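Local atomic coordinates of N-formylglutamate amidohydrolase (Ralstonia eutropha, PDB entry 2Q7S), a protein that binds a zinc ion and probably acts as a hydrolase of the N-formylglutamate amidohydrolase family. Residues A[23-28]-A[161-166]; A[38-43]-A[79-84]. One frame throughout, in Å; residues are numbered along the deposited sequence.

Contact 1: residues A[23-28]-A[161-166]; sequences ALPLVC and QRFGAV
Pro25 lies flat against the phenyl ring of Phe163, the last residue of helix 134-163, and this CH-pi contact is the tight part of the interface. CD of Pro25 sits 3.6 Å from the centroid of the Phe163 ring and 8° off its normal, almost squarely over the middle of the face. The Phe163 side chain turns CG away from its own carbonyl carbon (chi1 -71°), which lays the ring over the proline, the two side chains running at about a right angle while their rings stay nearly parallel. The opposite face carries CG of Arg162 near its rim, so the phenyl group is held between a proline and the aliphatic part of its helical neighbour. Beyond Gly164, whose positive phi takes the chain out of the helix, Ala165 O comes to 3.3 Å from Pro25 CB. This carbonyl is buried with no polar partner in the model. Deeper in, CG2 of Val27 meets CG2 of Val166 at 4.2 Å, where strands 26-30 and 166-174 begin to run side by side in parallel. The segments join at the turn from helix 134-163 into its following strand. Pro25 centres an inverse gamma turn, closed by a weak Leu26 N to Leu24 O hydrogen bond.

The outer side is looser. Arg162, extended from CG to NE, passes Ala23 with NH1 3.8 Å from CB, and its NH2 donates to a water at 3.0 Å. The same water accepts from Ala23 N at 2.7 Å, bridging the two segments in the guanidinium plane. No direct hydrogen bond crosses between the segments: they meet through apolar packing and one shared water, while backbone bonds of Pro25 and Val27 to Trp167, just beyond, carry the strand pairing.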
# COMPACT_ATOMS: atom_id res chain seq x y z
N ALA A 23 3.90 -22.88 0.47
CA ALA A 23 3.23 -21.63 0.83
C ALA A 23 3.32 -21.37 2.35
O ALA A 23 3.40 -22.32 3.15
CB ALA A 23 1.79 -21.63 0.33
N LEU A 24 3.31 -20.08 2.75
CA LEU A 24 3.20 -19.63 4.17
C LEU A 24 2.13 -18.57 4.22
O LEU A 24 1.88 -17.92 3.21
CB LEU A 24 4.54 -19.02 4.60
CG LEU A 24 5.68 -20.03 4.80
CD1 LEU A 24 7.03 -19.27 4.97
CD2 LEU A 24 5.41 -20.90 6.03
N PRO A 25 1.51 -18.33 5.39
CA PRO A 25 0.47 -17.27 5.44
C PRO A 25 1.04 -15.84 5.60
O PRO A 25 0.78 -15.16 6.60
CB PRO A 25 -0.31 -17.62 6.69
CG PRO A 25 0.72 -18.29 7.61
CD PRO A 25 1.70 -19.00 6.69
N LEU A 26 1.81 -15.45 4.62
CA LEU A 26 2.35 -14.11 4.47
C LEU A 26 1.74 -13.60 3.19
O LEU A 26 2.05 -14.07 2.08
CB LEU A 26 3.86 -14.17 4.37
CG LEU A 26 4.50 -12.82 4.04
CD1 LEU A 26 4.40 -11.92 5.23
CD2 LEU A 26 5.95 -13.06 3.59
N VAL A 27 0.85 -12.63 3.32
CA VAL A 27 0.14 -12.07 2.15
C VAL A 27 0.52 -10.59 2.11
O VAL A 27 0.37 -9.89 3.12
CB VAL A 27 -1.38 -12.22 2.30
CG1 VAL A 27 -2.14 -11.54 1.14
CG2 VAL A 27 -1.74 -13.68 2.42
N CYS A 28 1.00 -10.13 0.96
CA CYS A 28 1.55 -8.77 0.83
C CYS A 28 0.86 -8.05 -0.31
O CYS A 28 0.69 -8.62 -1.38
CB CYS A 28 3.05 -8.82 0.63
SG CYS A 28 3.92 -9.57 1.98
N GLN A 161 -7.50 -19.71 6.48
CA GLN A 161 -8.25 -20.96 6.53
C GLN A 161 -7.32 -22.16 6.58
O GLN A 161 -7.57 -23.11 7.31
CB GLN A 161 -9.14 -21.07 5.33
CG GLN A 161 -10.09 -22.27 5.39
CD GLN A 161 -11.29 -22.09 4.52
OE1 GLN A 161 -12.30 -21.59 4.98
NE2 GLN A 161 -11.17 -22.43 3.23
N ARG A 162 -6.23 -22.12 5.82
CA ARG A 162 -5.25 -23.24 5.82
C ARG A 162 -4.35 -23.24 7.08
O ARG A 162 -4.07 -24.28 7.67
CB ARG A 162 -4.41 -23.16 4.60
CG ARG A 162 -3.21 -24.05 4.62
CD ARG A 162 -2.55 -24.12 3.30
NE ARG A 162 -1.32 -24.85 3.47
CZ ARG A 162 -0.39 -24.97 2.53
NH1 ARG A 162 -0.55 -24.43 1.33
NH2 ARG A 162 0.71 -25.62 2.83
N PHE A 163 -3.90 -22.07 7.51
CA PHE A 163 -2.88 -22.03 8.53
C PHE A 163 -3.38 -21.70 9.93
O PHE A 163 -2.70 -22.02 10.90
CB PHE A 163 -1.78 -21.06 8.11
CG PHE A 163 -0.94 -21.56 6.96
CD1 PHE A 163 0.13 -22.39 7.17
CD2 PHE A 163 -1.19 -21.16 5.68
CE1 PHE A 163 0.91 -22.82 6.11
CE2 PHE A 163 -0.40 -21.60 4.61
CZ PHE A 163 0.61 -22.42 4.83
N GLY A 164 -4.53 -21.05 10.04
CA GLY A 164 -5.05 -20.61 11.33
C GLY A 164 -4.41 -19.36 11.85
O GLY A 164 -4.64 -18.99 12.98
N ALA A 165 -3.65 -18.67 11.00
CA ALA A 165 -3.09 -17.38 11.28
C ALA A 165 -2.79 -16.74 9.93
O ALA A 165 -2.68 -17.43 8.92
CB ALA A 165 -1.82 -17.52 12.09
N VAL A 166 -2.61 -15.43 9.92
CA VAL A 166 -2.16 -14.72 8.74
C VAL A 166 -1.39 -13.45 9.15
O VAL A 166 -1.66 -12.79 10.17
CB VAL A 166 -3.37 -14.40 7.79
CG1 VAL A 166 -4.35 -13.44 8.46
CG2 VAL A 166 -2.88 -13.88 6.43
O HOH W 1 2.52 -25.19 0.43

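Contact 2: residues A[38-43]-A[79-84]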
# COMPACT_ATOMS: atom_id res chain seq x y z
N PRO A 38 -5.73 4.42 -17.27
CA PRO A 38 -6.91 4.24 -18.12
C PRO A 38 -7.22 5.39 -19.09
O PRO A 38 -7.13 6.56 -18.72
CB PRO A 38 -8.04 4.09 -17.11
CG PRO A 38 -7.40 3.54 -15.93
CD PRO A 38 -6.10 4.25 -15.86
N ALA A 39 -7.62 5.03 -20.30
CA ALA A 39 -7.98 6.01 -21.33
C ALA A 39 -9.09 6.94 -20.85
O ALA A 39 -9.15 8.10 -21.23
CB ALA A 39 -8.38 5.28 -22.63
N ASP A 40 -9.97 6.44 -19.99
CA ASP A 40 -11.16 7.22 -19.58
C ASP A 40 -10.94 8.12 -18.35
O ASP A 40 -11.90 8.63 -17.77
CB ASP A 40 -12.36 6.29 -19.36
CG ASP A 40 -12.12 5.25 -18.27
OD1 ASP A 40 -11.23 5.44 -17.42
OD2 ASP A 40 -12.82 4.22 -18.28
N PHE A 41 -9.68 8.32 -17.99
CA PHE A 41 -9.32 9.20 -16.88
C PHE A 41 -10.04 10.54 -17.00
O PHE A 41 -10.70 10.99 -16.07
CB PHE A 41 -7.79 9.39 -16.83
CG PHE A 41 -7.23 9.56 -15.44
CD1 PHE A 41 -7.82 10.43 -14.53
CD2 PHE A 41 -6.11 8.84 -15.04
CE1 PHE A 41 -7.31 10.60 -13.28
CE2 PHE A 41 -5.59 9.00 -13.76
CZ PHE A 41 -6.19 9.89 -12.89
N GLY A 42 -9.92 11.20 -18.16
CA GLY A 42 -10.56 12.50 -18.38
C GLY A 42 -10.09 13.61 -17.44
O GLY A 42 -10.88 14.44 -17.00
N ALA A 43 -8.79 13.60 -17.14
CA ALA A 43 -8.17 14.61 -16.29
C ALA A 43 -7.80 15.82 -17.16
O ALA A 43 -7.66 15.68 -18.38
CB ALA A 43 -6.94 14.05 -15.65
N ARG A 79 -3.24 4.64 -8.37
CA ARG A 79 -3.99 4.99 -7.18
C ARG A 79 -4.69 6.35 -7.27
O ARG A 79 -5.66 6.55 -6.53
CB ARG A 79 -3.12 4.92 -5.92
CG ARG A 79 -2.07 5.95 -5.81
CD ARG A 79 -2.53 7.17 -5.06
NE ARG A 79 -2.71 7.01 -3.63
CZ ARG A 79 -1.82 7.30 -2.68
NH1 ARG A 79 -0.60 7.70 -2.97
NH2 ARG A 79 -2.16 7.16 -1.41
N VAL A 80 -4.14 7.26 -8.11
CA VAL A 80 -4.76 8.56 -8.38
C VAL A 80 -6.02 8.43 -9.25
O VAL A 80 -6.78 9.39 -9.38
CB VAL A 80 -3.77 9.53 -9.07
CG1 VAL A 80 -4.47 10.83 -9.42
CG2 VAL A 80 -2.56 9.79 -8.16
N TYR A 81 -6.21 7.26 -9.85
CA TYR A 81 -7.44 6.93 -10.58
C TYR A 81 -8.50 6.35 -9.66
O TYR A 81 -9.65 6.82 -9.60
CB TYR A 81 -7.11 5.96 -11.69
CG TYR A 81 -8.25 5.55 -12.59
CD1 TYR A 81 -8.76 6.43 -13.55
CD2 TYR A 81 -8.80 4.27 -12.52
CE1 TYR A 81 -9.77 6.04 -14.42
CE2 TYR A 81 -9.85 3.89 -13.36
CZ TYR A 81 -10.31 4.76 -14.33
OH TYR A 81 -11.31 4.38 -15.19
N ILE A 82 -8.12 5.30 -8.94
CA ILE A 82 -8.85 4.88 -7.78
C ILE A 82 -7.89 4.23 -6.82
O ILE A 82 -6.98 3.52 -7.23
CB ILE A 82 -10.05 3.99 -8.14
CG1 ILE A 82 -10.90 3.71 -6.90
CG2 ILE A 82 -9.63 2.74 -8.92
CD1 ILE A 82 -12.32 3.05 -7.25
N ASP A 83 -8.07 4.51 -5.54
CA ASP A 83 -7.09 4.13 -4.52
C ASP A 83 -7.61 2.92 -3.76
O ASP A 83 -8.48 3.10 -2.91
CB ASP A 83 -6.89 5.26 -3.55
CG ASP A 83 -5.81 5.01 -2.56
OD1 ASP A 83 -5.43 3.83 -2.35
OD2 ASP A 83 -5.29 6.00 -2.01
N PRO A 84 -7.04 1.72 -4.00
CA PRO A 84 -7.53 0.56 -3.27
C PRO A 84 -7.33 0.54 -1.76
O PRO A 84 -7.92 -0.33 -1.13
CB PRO A 84 -6.78 -0.62 -3.90
CG PRO A 84 -6.02 -0.09 -5.03
CD PRO A 84 -5.93 1.36 -4.90
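The two loops approach most closely in backbone at Phe41 and Tyr81, whose CA atoms are 7.0 Å apart, so side chains span the gap. Tyr81 does most of this: with CG anti to the backbone N (chi1 -177°), its ring reaches between Pro38 and Phe41. CG of Pro38 stands over the face, 3.5 Å from the Tyr81 centroid, in a CH-pi contact. Toward Phe41 the tyrosine presents its edge, CD1 lying over the centre of the phenyl face; this T-shaped pair has centroids 5.3 Å apart and planes at 68°. At the far end Tyr81 OH donates a very short hydrogen bond, 2.5 Å, to Asp40 OD1, its exact length doubtful at 2.0 Å resolution; carboxylate and phenol planes are 8° apart.

Both segments belong to loops that follow neighbouring parallel strands of the central sheet, 26-30 and 71-75, and the second borders the zinc site: Asp83 OD1 is hydrogen-bonded to the zinc ligand His32, while Arg79 NE donates to Asp83 OD2 at 3.2 Å in a salt bridge. Arg140 of helix 134-163 makes a cation-pi contact with Tyr81. CZ of Phe41 packs 4.0 Å from CG1 of Val80, which lies in the ring plane.

Contact 2 is nested in sequence within the long loop closed by contact 1: the order is 23-28, 38-43, 79-84, 161-166. Their centres are 32 Å apart, on opposite sides of the chain's centre, and their nearest atoms are about 11 Å apart. The central mixed sheet and helix 134-163 relate them. Contact 1 lies where strand 26-30 begins and where the helix gives way to strand 166-174; contact 2 joins loops that follow strands 26-30 and 71-75, against residues of the same helix such as Arg140 and Tyr144. Contact 1 is structural packing away from the zinc site. Contact 2 lies a shell out from it, the Val80 side chain about 10 Å from the metal, with loop 79-84 reaching His32 through Asp83.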